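Local structure of beta-1,4-mannanase (Aplysia kurodai, 3VUP) at residues W25-Y28 / A29-G33; S321-L324 / V325-G328; G81-K84 / Q85-L89; E45-F48 / K49-H52. The protein probably hydrolyses internal beta-1,4-mannosidic linkages in mannan as a digestive endo-mannanase of the sea hare. One frame throughout, in Å; residues are numbered along the deposited sequence. Where two conformers were deposited one is given.

Contact 1 of 4, residues W25-Y28 / A29-G33; sequences WMSY and AYDFG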
loop_
_atom_site.group_PDB
_atom_site.type_symbol
_atom_site.label_atom_id
_atom_site.label_comp_id
_atom_site.label_asym_id
_atom_site.label_seq_id
_atom_site.Cartn_x
_atom_site.Cartn_y
_atom_site.Cartn_z
ATOM N N TRP A 25 -12.319 -1.048 -0.463
ATOM C CA TRP A 25 -12.911 -1.385 -1.749
ATOM C C TRP A 25 -14.397 -1.124 -1.570
ATOM O O TRP A 25 -14.865 -0.901 -0.452
ATOM C CB TRP A 25 -12.678 -2.868 -2.104
ATOM C CG TRP A 25 -13.023 -3.804 -0.999
ATOM C CD1 TRP A 25 -14.275 -4.149 -0.564
ATOM C CD2 TRP A 25 -12.099 -4.482 -0.145
ATOM N NE1 TRP A 25 -14.183 -5.007 0.506
ATOM C CE2 TRP A 25 -12.858 -5.230 0.781
ATOM C CE3 TRP A 25 -10.703 -4.538 -0.078
ATOM C CZ2 TRP A 25 -12.263 -6.026 1.762
ATOM C CZ3 TRP A 25 -10.114 -5.325 0.902
ATOM C CH2 TRP A 25 -10.895 -6.054 1.811
ATOM N N MET A 26 -15.139 -1.170 -2.668
ATOM C CA MET A 26 -16.592 -1.156 -2.584
ATOM C C MET A 26 -17.110 -2.555 -2.911
ATOM O O MET A 26 -17.701 -3.221 -2.056
ATOM C CB MET A 26 -17.195 -0.090 -3.493
ATOM C CG MET A 26 -18.704 0.078 -3.310
ATOM S SD MET A 26 -19.246 0.376 -1.615
ATOM C CE MET A 26 -18.308 1.859 -1.231
ATOM N N SER A 27 -16.864 -2.999 -4.141
ATOM C CA SER A 27 -17.042 -4.395 -4.524
ATOM C C SER A 27 -15.648 -4.994 -4.681
ATOM O O SER A 27 -14.932 -4.659 -5.624
ATOM C CB SER A 27 -17.816 -4.489 -5.836
ATOM O OG SER A 27 -19.103 -3.914 -5.690
ATOM N N TYR A 28 -15.260 -5.850 -3.741
ATOM C CA TYR A 28 -13.910 -6.419 -3.685
ATOM C C TYR A 28 -13.437 -6.924 -5.043
ATOM O O TYR A 28 -14.036 -7.837 -5.608
ATOM C CB TYR A 28 -13.891 -7.558 -2.668
ATOM C CG TYR A 28 -12.577 -8.286 -2.467
ATOM C CD1 TYR A 28 -11.671 -7.876 -1.495
ATOM C CD2 TYR A 28 -12.276 -9.430 -3.190
ATOM C CE1 TYR A 28 -10.481 -8.558 -1.277
ATOM C CE2 TYR A 28 -11.086 -10.127 -2.979
ATOM C CZ TYR A 28 -10.192 -9.689 -2.014
ATOM O OH TYR A 28 -9.008 -10.368 -1.780
ATOM N N ALA A 29 -12.369 -6.308 -5.553
ATOM C CA ALA A 29 -11.714 -6.685 -6.815
ATOM C C ALA A 29 -12.560 -6.429 -8.052
ATOM O O ALA A 29 -12.185 -6.843 -9.148
ATOM C CB ALA A 29 -11.240 -8.141 -6.787
ATOM N N TYR A 30 -13.689 -5.749 -7.856
ATOM C CA TYR A 30 -14.689 -5.495 -8.888
ATOM C C TYR A 30 -15.051 -4.017 -8.951
ATOM O O TYR A 30 -16.194 -3.669 -9.248
ATOM C CB TYR A 30 -15.960 -6.298 -8.584
ATOM C CG TYR A 30 -15.978 -7.630 -9.253
ATOM C CD1 TYR A 30 -15.143 -8.643 -8.830
ATOM C CD2 TYR A 30 -16.830 -7.872 -10.322
ATOM C CE1 TYR A 30 -15.146 -9.867 -9.461
ATOM C CE2 TYR A 30 -16.841 -9.079 -10.957
ATOM C CZ TYR A 30 -16.003 -10.081 -10.523
ATOM O OH TYR A 30 -16.032 -11.284 -11.183
ATOM N N ASP A 31 -14.084 -3.148 -8.673
ATOM C CA ASP A 31 -14.334 -1.712 -8.595
ATOM C C ASP A 31 -13.855 -0.933 -9.818
ATOM O O ASP A 31 -14.324 0.171 -10.059
ATOM C CB ASP A 31 -13.651 -1.115 -7.362
ATOM C CG ASP A 31 -14.368 -1.427 -6.061
ATOM O OD1 ASP A 31 -15.620 -1.443 -6.048
ATOM O OD2 ASP A 31 -13.664 -1.601 -5.036
ATOM N N PHE A 32 -12.899 -1.499 -10.555
ATOM C CA PHE A 32 -12.222 -0.798 -11.643
ATOM C C PHE A 32 -12.151 -1.643 -12.893
ATOM O O PHE A 32 -11.959 -2.850 -12.816
ATOM C CB PHE A 32 -10.825 -0.359 -11.202
ATOM C CG PHE A 32 -10.870 0.656 -10.117
ATOM C CD1 PHE A 32 -11.091 1.989 -10.421
ATOM C CD2 PHE A 32 -10.802 0.275 -8.787
ATOM C CE1 PHE A 32 -11.203 2.927 -9.427
ATOM C CE2 PHE A 32 -10.919 1.215 -7.783
ATOM C CZ PHE A 32 -11.110 2.543 -8.106
ATOM N N GLY A 33 -12.296 -0.999 -14.045
ATOM C CA GLY A 33 -12.210 -1.694 -15.314
ATOM C C GLY A 33 -13.519 -2.367 -15.668
ATOM O O GLY A 33 -14.374 -2.569 -14.807
#
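Asp31 reaches back across the loop and takes up two successive backbone amides with the two oxygens of one carboxylate. OD2 accepts from Met26 N at 2.8 Å, and OD1 accepts from Ser27 N, also at 2.8 Å. Both bonds are nearly straight, the first at 167°, and each arrives on the syn side, somewhat out of the carboxylate plane. With CG anti to the carbonyl carbon (chi1 -75°), the acid is turned back toward these amides and held flat by a donor on each oxygen. The flanking carbons close in as well: Trp25 CB lies 3.3 Å from OD2, and Met26 CB packs against OD1. Just before Asp31 the chain makes a type II beta turn from Ser27 to Tyr30, in the loop that leaves the first strand of the (beta/alpha)8 barrel. Tyr30 N closes it on Ser27 O at 2.8 Å, while Ala29 O is bonded to Thr69 OG1. Ser27 OG is satisfied by Asn40 of the following helix, 36-53. Tyr28 CB and CG border Ala29 N, and the ring's CD2 touches Ala29 CB at 4.0 Å. On its other flank, CD1 of that ring sits over the centre of one face of the Trp25 indole.

Contact 2 of 4, residues S321-L324 / V325-G328; sequences SWHL and VQRG. With SO4 (sulfate ion), chain F.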
loop_
_atom_site.group_PDB
_atom_site.type_symbol
_atom_site.label_atom_id
_atom_site.label_comp_id
_atom_site.label_asym_id
_atom_site.label_seq_id
_atom_site.Cartn_x
_atom_site.Cartn_y
_atom_site.Cartn_z
ATOM N N SER A 321 -6.452 4.136 8.971
ATOM C CA SER A 321 -7.203 3.085 9.651
ATOM C C SER A 321 -7.824 2.105 8.641
ATOM O O SER A 321 -7.925 2.399 7.439
ATOM C CB SER A 321 -8.266 3.693 10.565
ATOM O OG SER A 321 -9.106 4.577 9.848
ATOM N N TRP A 322 -8.232 0.938 9.134
ATOM C CA TRP A 322 -8.709 -0.148 8.280
ATOM C C TRP A 322 -10.234 -0.238 8.140
ATOM O O TRP A 322 -10.947 -0.431 9.122
ATOM C CB TRP A 322 -8.165 -1.494 8.796
ATOM C CG TRP A 322 -8.709 -2.637 8.004
ATOM C CD1 TRP A 322 -9.594 -3.583 8.436
ATOM C CD2 TRP A 322 -8.470 -2.912 6.615
ATOM N NE1 TRP A 322 -9.910 -4.439 7.404
ATOM C CE2 TRP A 322 -9.231 -4.053 6.279
ATOM C CE3 TRP A 322 -7.672 -2.316 5.630
ATOM C CZ2 TRP A 322 -9.224 -4.611 4.997
ATOM C CZ3 TRP A 322 -7.667 -2.871 4.350
ATOM C CH2 TRP A 322 -8.441 -4.007 4.048
ATOM N N HIS A 323 -10.698 -0.114 6.895
ATOM C CA HIS A 323 -12.071 -0.400 6.460
ATOM C C HIS A 323 -13.051 0.718 6.797
ATOM O O HIS A 323 -13.943 0.575 7.635
ATOM C CB HIS A 323 -12.579 -1.762 6.937
ATOM C CG HIS A 323 -13.485 -2.416 5.949
ATOM N ND1 HIS A 323 -14.620 -1.802 5.455
ATOM C CD2 HIS A 323 -13.387 -3.609 5.318
ATOM C CE1 HIS A 323 -15.185 -2.607 4.572
ATOM N NE2 HIS A 323 -14.464 -3.710 4.477
ATOM N N LEU A 324 -12.903 1.839 6.105
ATOM C CA LEU A 324 -13.791 2.974 6.318
ATOM C C LEU A 324 -15.233 2.636 5.981
ATOM O O LEU A 324 -16.143 3.140 6.626
ATOM C CB LEU A 324 -13.349 4.175 5.494
ATOM C CG LEU A 324 -12.027 4.820 5.911
ATOM C CD1 LEU A 324 -11.610 5.840 4.876
ATOM C CD2 LEU A 324 -12.140 5.456 7.296
ATOM N N VAL A 325 -15.463 1.809 4.970
ATOM C CA VAL A 325 -16.838 1.493 4.603
ATOM C C VAL A 325 -17.601 0.887 5.776
ATOM O O VAL A 325 -18.737 1.273 6.045
ATOM C CB VAL A 325 -16.898 0.583 3.361
ATOM C CG1 VAL A 325 -18.274 -0.021 3.189
ATOM C CG2 VAL A 325 -16.506 1.373 2.124
ATOM N N GLN A 326 -16.979 -0.046 6.490
ATOM C CA GLN A 326 -17.658 -0.664 7.621
ATOM C C GLN A 326 -17.445 0.029 8.959
ATOM O O GLN A 326 -18.305 -0.045 9.836
ATOM C CB GLN A 326 -17.257 -2.135 7.745
ATOM C CG GLN A 326 -17.888 -3.017 6.679
ATOM C CD GLN A 326 -17.432 -4.463 6.736
ATOM O OE1 GLN A 326 -17.077 -4.979 7.793
ATOM N NE2 GLN A 326 -17.452 -5.125 5.594
ATOM N N ARG A 327 -16.311 0.706 9.121
ATOM C CA ARG A 327 -15.882 1.160 10.438
ATOM C C ARG A 327 -15.684 2.673 10.505
ATOM O O ARG A 327 -15.170 3.193 11.494
ATOM C CB ARG A 327 -14.585 0.448 10.845
ATOM C CG ARG A 327 -14.449 -0.988 10.324
ATOM C CD ARG A 327 -15.288 -2.015 11.097
ATOM N NE ARG A 327 -14.762 -2.258 12.444
ATOM C CZ ARG A 327 -14.960 -3.369 13.148
ATOM N NH1 ARG A 327 -15.665 -4.367 12.634
ATOM N NH2 ARG A 327 -14.446 -3.493 14.367
ATOM N N GLY A 328 -16.093 3.377 9.453
ATOM C CA GLY A 328 -15.894 4.810 9.381
ATOM C C GLY A 328 -16.575 5.617 10.469
ATOM O O GLY A 328 -16.058 6.666 10.854
HETATM S S SO4 F . -12.807 -0.113 14.717
HETATM O O1 SO4 F . -12.918 -0.635 13.378
HETATM O O2 SO4 F . -12.169 1.112 14.432
HETATM O O3 SO4 F . -14.083 0.361 15.210
HETATM O O4 SO4 F . -12.346 -1.190 15.581
#
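This is a helix N-cap, set where strand 318-322, the last of the barrel, hands over to helix 324-338. His323 does the capping: its ND1 accepts from Gln326 N at 3.1 Å, with an N-H...N angle of 151°, the donor tilted out of the imidazole plane. The Gln326 side chain then runs up over the ring. CG lies 3.5 Å from His323 CE1, and CD stands over one face, offset toward the rim, with amide and ring planes 41° apart. His323 O begins the helical bonding: Arg327 N meets it at 2.8 Å, nearly along the C=O axis, and Gln326 N adds only a weak bond. Leu324 O receives a further weak bond from Gly328 N. Arg327 packs its CG against His323 O at 3.2 Å. In the conformer given, one of two, bends at chi2 and chi3 carry its guanidinium to a sulfate, probably from the crystallisation liquor. NE binds sulfate O1 at 2.6 Å, the sulfate S lying at the guanidinium's edge, in its plane, and NH2 adds a weak bond to O4. Gln297 N and the Asn330 and Gln331 side chains also bind the sulfate. On the strand side, His323 CB rests 3.7 Å above one face of the Trp322 indole. Such a strand-to-helix turn at the C-terminal end of a barrel strand belongs to the (beta/alpha)8 fold, whose active site opens at that end.

Contact 3 of 4, residues G81-K84 / Q85-L89; sequences GPDK and QGTML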
loop_
_atom_site.group_PDB
_atom_site.type_symbol
_atom_site.label_atom_id
_atom_site.label_comp_id
_atom_site.label_asym_id
_atom_site.label_seq_id
_atom_site.Cartn_x
_atom_site.Cartn_y
_atom_site.Cartn_z
ATOM N N GLY A 81 -3.982 -6.452 -21.443
ATOM C CA GLY A 81 -4.308 -5.043 -21.346
ATOM C C GLY A 81 -4.811 -4.721 -19.955
ATOM O O GLY A 81 -4.907 -5.609 -19.105
ATOM N N PRO A 82 -5.140 -3.449 -19.708
ATOM C CA PRO A 82 -5.588 -3.025 -18.377
ATOM C C PRO A 82 -6.930 -3.641 -17.976
ATOM O O PRO A 82 -7.193 -3.843 -16.790
ATOM C CB PRO A 82 -5.699 -1.497 -18.510
ATOM C CG PRO A 82 -4.827 -1.153 -19.669
ATOM C CD PRO A 82 -4.963 -2.304 -20.619
ATOM N N ASP A 83 -7.765 -3.914 -18.974
ATOM C CA ASP A 83 -9.042 -4.592 -18.796
ATOM C C ASP A 83 -9.472 -5.108 -20.171
ATOM O O ASP A 83 -8.679 -5.084 -21.120
ATOM C CB ASP A 83 -10.115 -3.680 -18.161
ATOM C CG ASP A 83 -10.644 -2.599 -19.105
ATOM O OD1 ASP A 83 -11.554 -1.854 -18.677
ATOM O OD2 ASP A 83 -10.166 -2.483 -20.255
ATOM N N LYS A 84 -10.721 -5.552 -20.287
ATOM C CA LYS A 84 -11.253 -5.997 -21.576
ATOM C C LYS A 84 -12.122 -4.950 -22.253
ATOM O O LYS A 84 -12.050 -4.765 -23.462
ATOM C CB LYS A 84 -12.053 -7.287 -21.415
ATOM C CG LYS A 84 -11.190 -8.517 -21.310
ATOM C CD LYS A 84 -12.002 -9.804 -21.285
ATOM C CE LYS A 84 -12.899 -9.875 -20.062
ATOM N NZ LYS A 84 -13.058 -11.270 -19.554
ATOM N N GLN A 85 -12.957 -4.267 -21.480
ATOM C CA GLN A 85 -13.961 -3.391 -22.073
ATOM C C GLN A 85 -13.474 -1.975 -22.339
ATOM O O GLN A 85 -14.221 -1.155 -22.863
ATOM C CB GLN A 85 -15.235 -3.374 -21.234
ATOM C CG GLN A 85 -15.795 -4.761 -20.951
ATOM C CD GLN A 85 -15.972 -5.596 -22.207
ATOM O OE1 GLN A 85 -16.321 -5.080 -23.269
ATOM N NE2 GLN A 85 -15.727 -6.896 -22.089
ATOM N N GLY A 86 -12.230 -1.682 -21.981
ATOM C CA GLY A 86 -11.649 -0.398 -22.324
ATOM C C GLY A 86 -12.118 0.762 -21.464
ATOM O O GLY A 86 -12.181 1.895 -21.939
ATOM N N THR A 87 -12.459 0.495 -20.204
ATOM C CA THR A 87 -12.804 1.587 -19.290
ATOM C C THR A 87 -11.724 1.888 -18.252
ATOM O O THR A 87 -11.740 2.961 -17.642
ATOM C CB THR A 87 -14.146 1.366 -18.546
ATOM O OG1 THR A 87 -13.989 0.381 -17.518
ATOM C CG2 THR A 87 -15.234 0.923 -19.503
ATOM N N MET A 88 -10.793 0.959 -18.055
ATOM C CA MET A 88 -9.839 1.046 -16.949
ATOM C C MET A 88 -9.061 2.357 -16.893
ATOM O O MET A 88 -8.903 2.927 -15.821
ATOM C CB MET A 88 -8.882 -0.144 -16.991
ATOM C CG MET A 88 -7.898 -0.205 -15.834
ATOM S SD MET A 88 -8.728 -0.283 -14.239
ATOM C CE MET A 88 -7.380 -0.884 -13.222
ATOM N N LEU A 89 -8.548 2.820 -18.029
ATOM C CA LEU A 89 -7.762 4.046 -18.022
ATOM C C LEU A 89 -8.641 5.227 -17.606
ATOM O O LEU A 89 -8.275 5.995 -16.722
ATOM C CB LEU A 89 -7.100 4.285 -19.382
ATOM C CG LEU A 89 -6.192 3.152 -19.872
ATOM C CD1 LEU A 89 -5.558 3.542 -21.193
ATOM C CD2 LEU A 89 -5.127 2.798 -18.848
#
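Asp83 meets the chain where it enters helix 88-101, the second main helix of the (beta/alpha)8 barrel, and its carboxylate collects three successive amides, from Gly86, Thr87 and Met88. CB starts the path by packing on Met88 CB at 3.9 Å. CG lies between the backbone N and the carbonyl carbon (chi1 72°), which swings the carboxylate into the curve of the loop, with CG 3.4 Å from Gly86 N. From there the oxygens part. OD2 accepts from Gly86 N at 2.8 Å, on the syn side but well out of plane. OD1 carries the heavier load: Thr87 N comes in on its syn lone pair at 2.9 Å, while Met88 N, at 3.0 Å, meets it from above the plane. Asp34 N is a further donor to OD1, so this loop is tied to the one before helix 36-53. The helix start facing the acid would be expected to favour its negative charge. Gly86 turns the chain with positive phi, letting the amides follow one another round the carboxylate. Beside this polar knot Pro82 makes the apolar contacts: its CB abuts Met88 CG at 3.7 Å, and its CG reaches Leu89 CD2 at 4.0 Å.

Contact 4 of 4, residues E45-F48 / K49-H52; sequences EPEF and KKLH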
loop_
_atom_site.group_PDB
_atom_site.type_symbol
_atom_site.label_atom_id
_atom_site.label_comp_id
_atom_site.label_asym_id
_atom_site.label_seq_id
_atom_site.Cartn_x
_atom_site.Cartn_y
_atom_site.Cartn_z
ATOM N N GLU A 45 -17.882 7.634 -4.161
ATOM C CA GLU A 45 -17.763 9.081 -3.995
ATOM C C GLU A 45 -18.196 9.587 -2.597
ATOM O O GLU A 45 -17.479 10.386 -1.995
ATOM C CB GLU A 45 -18.450 9.845 -5.138
ATOM C CG GLU A 45 -18.306 11.346 -4.999
ATOM C CD GLU A 45 -18.674 12.109 -6.255
ATOM O OE1 GLU A 45 -19.121 11.481 -7.242
ATOM O OE2 GLU A 45 -18.515 13.348 -6.243
ATOM N N PRO A 46 -19.341 9.102 -2.064
ATOM C CA PRO A 46 -19.699 9.531 -0.703
ATOM C C PRO A 46 -18.651 9.171 0.351
ATOM O O PRO A 46 -18.558 9.875 1.355
ATOM C CB PRO A 46 -21.007 8.783 -0.432
ATOM C CG PRO A 46 -21.612 8.631 -1.774
ATOM C CD PRO A 46 -20.455 8.385 -2.711
ATOM N N GLU A 47 -17.884 8.107 0.141
ATOM C CA GLU A 47 -16.824 7.777 1.084
ATOM C C GLU A 47 -15.705 8.815 1.038
ATOM O O GLU A 47 -15.116 9.143 2.064
ATOM C CB GLU A 47 -16.294 6.362 0.847
ATOM C CG GLU A 47 -17.356 5.292 1.034
ATOM C CD GLU A 47 -17.877 5.202 2.459
ATOM O OE1 GLU A 47 -17.133 5.546 3.406
ATOM O OE2 GLU A 47 -19.040 4.781 2.632
ATOM N N PHE A 48 -15.396 9.327 -0.148
ATOM C CA PHE A 48 -14.448 10.432 -0.235
ATOM C C PHE A 48 -14.983 11.680 0.472
ATOM O O PHE A 48 -14.251 12.371 1.176
ATOM C CB PHE A 48 -14.102 10.752 -1.689
ATOM C CG PHE A 48 -13.076 9.823 -2.284
ATOM C CD1 PHE A 48 -11.728 10.115 -2.185
ATOM C CD2 PHE A 48 -13.452 8.650 -2.923
ATOM C CE1 PHE A 48 -10.773 9.268 -2.717
ATOM C CE2 PHE A 48 -12.494 7.798 -3.463
ATOM C CZ PHE A 48 -11.157 8.114 -3.360
ATOM N N LYS A 49 -16.259 11.983 0.277
ATOM C CA LYS A 49 -16.844 13.152 0.923
ATOM C C LYS A 49 -16.808 13.022 2.443
ATOM O O LYS A 49 -16.399 13.952 3.136
ATOM C CB LYS A 49 -18.272 13.378 0.455
ATOM C CG LYS A 49 -18.902 14.609 1.083
ATOM C CD LYS A 49 -20.308 14.837 0.572
ATOM C CE LYS A 49 -20.808 16.230 0.921
ATOM N NZ LYS A 49 -20.856 16.450 2.386
ATOM N N LYS A 50 -17.233 11.875 2.962
ATOM C CA LYS A 50 -17.235 11.663 4.409
ATOM C C LYS A 50 -15.831 11.767 4.990
ATOM O O LYS A 50 -15.635 12.351 6.059
ATOM C CB LYS A 50 -17.853 10.313 4.768
ATOM C CG LYS A 50 -19.353 10.281 4.562
ATOM C CD LYS A 50 -19.976 8.993 5.062
ATOM C CE LYS A 50 -19.544 7.806 4.213
ATOM N NZ LYS A 50 -20.253 6.550 4.604
ATOM N N LEU A 51 -14.853 11.203 4.287
ATOM C CA LEU A 51 -13.474 11.269 4.742
ATOM C C LEU A 51 -12.960 12.703 4.783
ATOM O O LEU A 51 -12.353 13.131 5.764
ATOM C CB LEU A 51 -12.589 10.414 3.842
ATOM C CG LEU A 51 -11.098 10.444 4.159
ATOM C CD1 LEU A 51 -10.837 9.934 5.573
ATOM C CD2 LEU A 51 -10.332 9.625 3.133
ATOM N N HIS A 52 -13.209 13.451 3.714
ATOM C CA HIS A 52 -12.816 14.849 3.671
ATOM C C HIS A 52 -13.493 15.667 4.774
ATOM O O HIS A 52 -12.855 16.467 5.464
ATOM C CB HIS A 52 -13.169 15.459 2.319
ATOM C CG HIS A 52 -13.074 16.950 2.307
ATOM N ND1 HIS A 52 -11.870 17.615 2.391
ATOM C CD2 HIS A 52 -14.031 17.905 2.260
ATOM C CE1 HIS A 52 -12.088 18.917 2.377
ATOM N NE2 HIS A 52 -13.391 19.120 2.300
HETATM O O HOH W 1 -17.864 5.204 5.941
#
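Glu47 and Lys50, three residues apart on one face of helix 36-53, form a salt bridge with the side chains lying alongside each other and pointing the same way. Lys50 NZ comes within 2.9 Å of Glu47 OE2, arriving from above the carboxylate plane, about 42° out of it. A water lies 2.7 Å from Glu47 OE1 and accepts from Lys50 NZ at 3.1 Å, consistent with a second link through solvent. Two bends bring the charges together, Glu47 folding at chi2 (-64°) and Lys50 at chi3 (-68°). Lower down, Lys50 CG packs 3.3 Å from Pro46 O.

Behind the pair stand the regular helical bonds. Lys50 N donates to Pro46 O at 2.9 Å, and the same i to i+4 step joins Lys49 N to Glu45 O, Leu51 N to Glu47 O and His52 N to Phe48 O. Pro46 itself has no N-H to offer the preceding turn, and the helix is kinked there.

Further out, Glu47 touches Val325, Lys50 touches Arg332 and Leu51 touches Ile335, all on helix 324-338. Another face turns Phe48 toward Leu95 and Ala99 of helix 88-101, and toward Met59 on strand 58-65. Glu45 OE2 finds its partners in Lys101 and Tyr102, whereas Lys49 NZ pairs with Asp53. A helix wedged in this way between its two neighbours and the inner sheet, within the beta-alpha-beta unit 18-22, 36-53, 58-65, is the repeating arrangement of the (beta/alpha)8 barrel.

In the fold
All four contacts are partly buried, and contact 3 lies farthest from the chain centre, about 22 Å between centres. Contact 1 is the hub. Trp25 CZ3 packs on Trp322 CH2 of contact 2, Phe32 CB meets Met88 SD of contact 3, and Met26 CE reaches Glu47 CG of contact 4. Contacts 2 and 4 bring the last and first barrel helices together, with Val325 CG2 close to Glu47 CD. Contact 3 touches neither contact 2 nor contact 4. Chemistry follows position: the loop sites, contacts 1 and 3, rely on a buried aspartate gathering backbone amides, contact 2 on a capping histidine, and contact 4, in the second half of its helix, on a direct salt bridge with a water beside it.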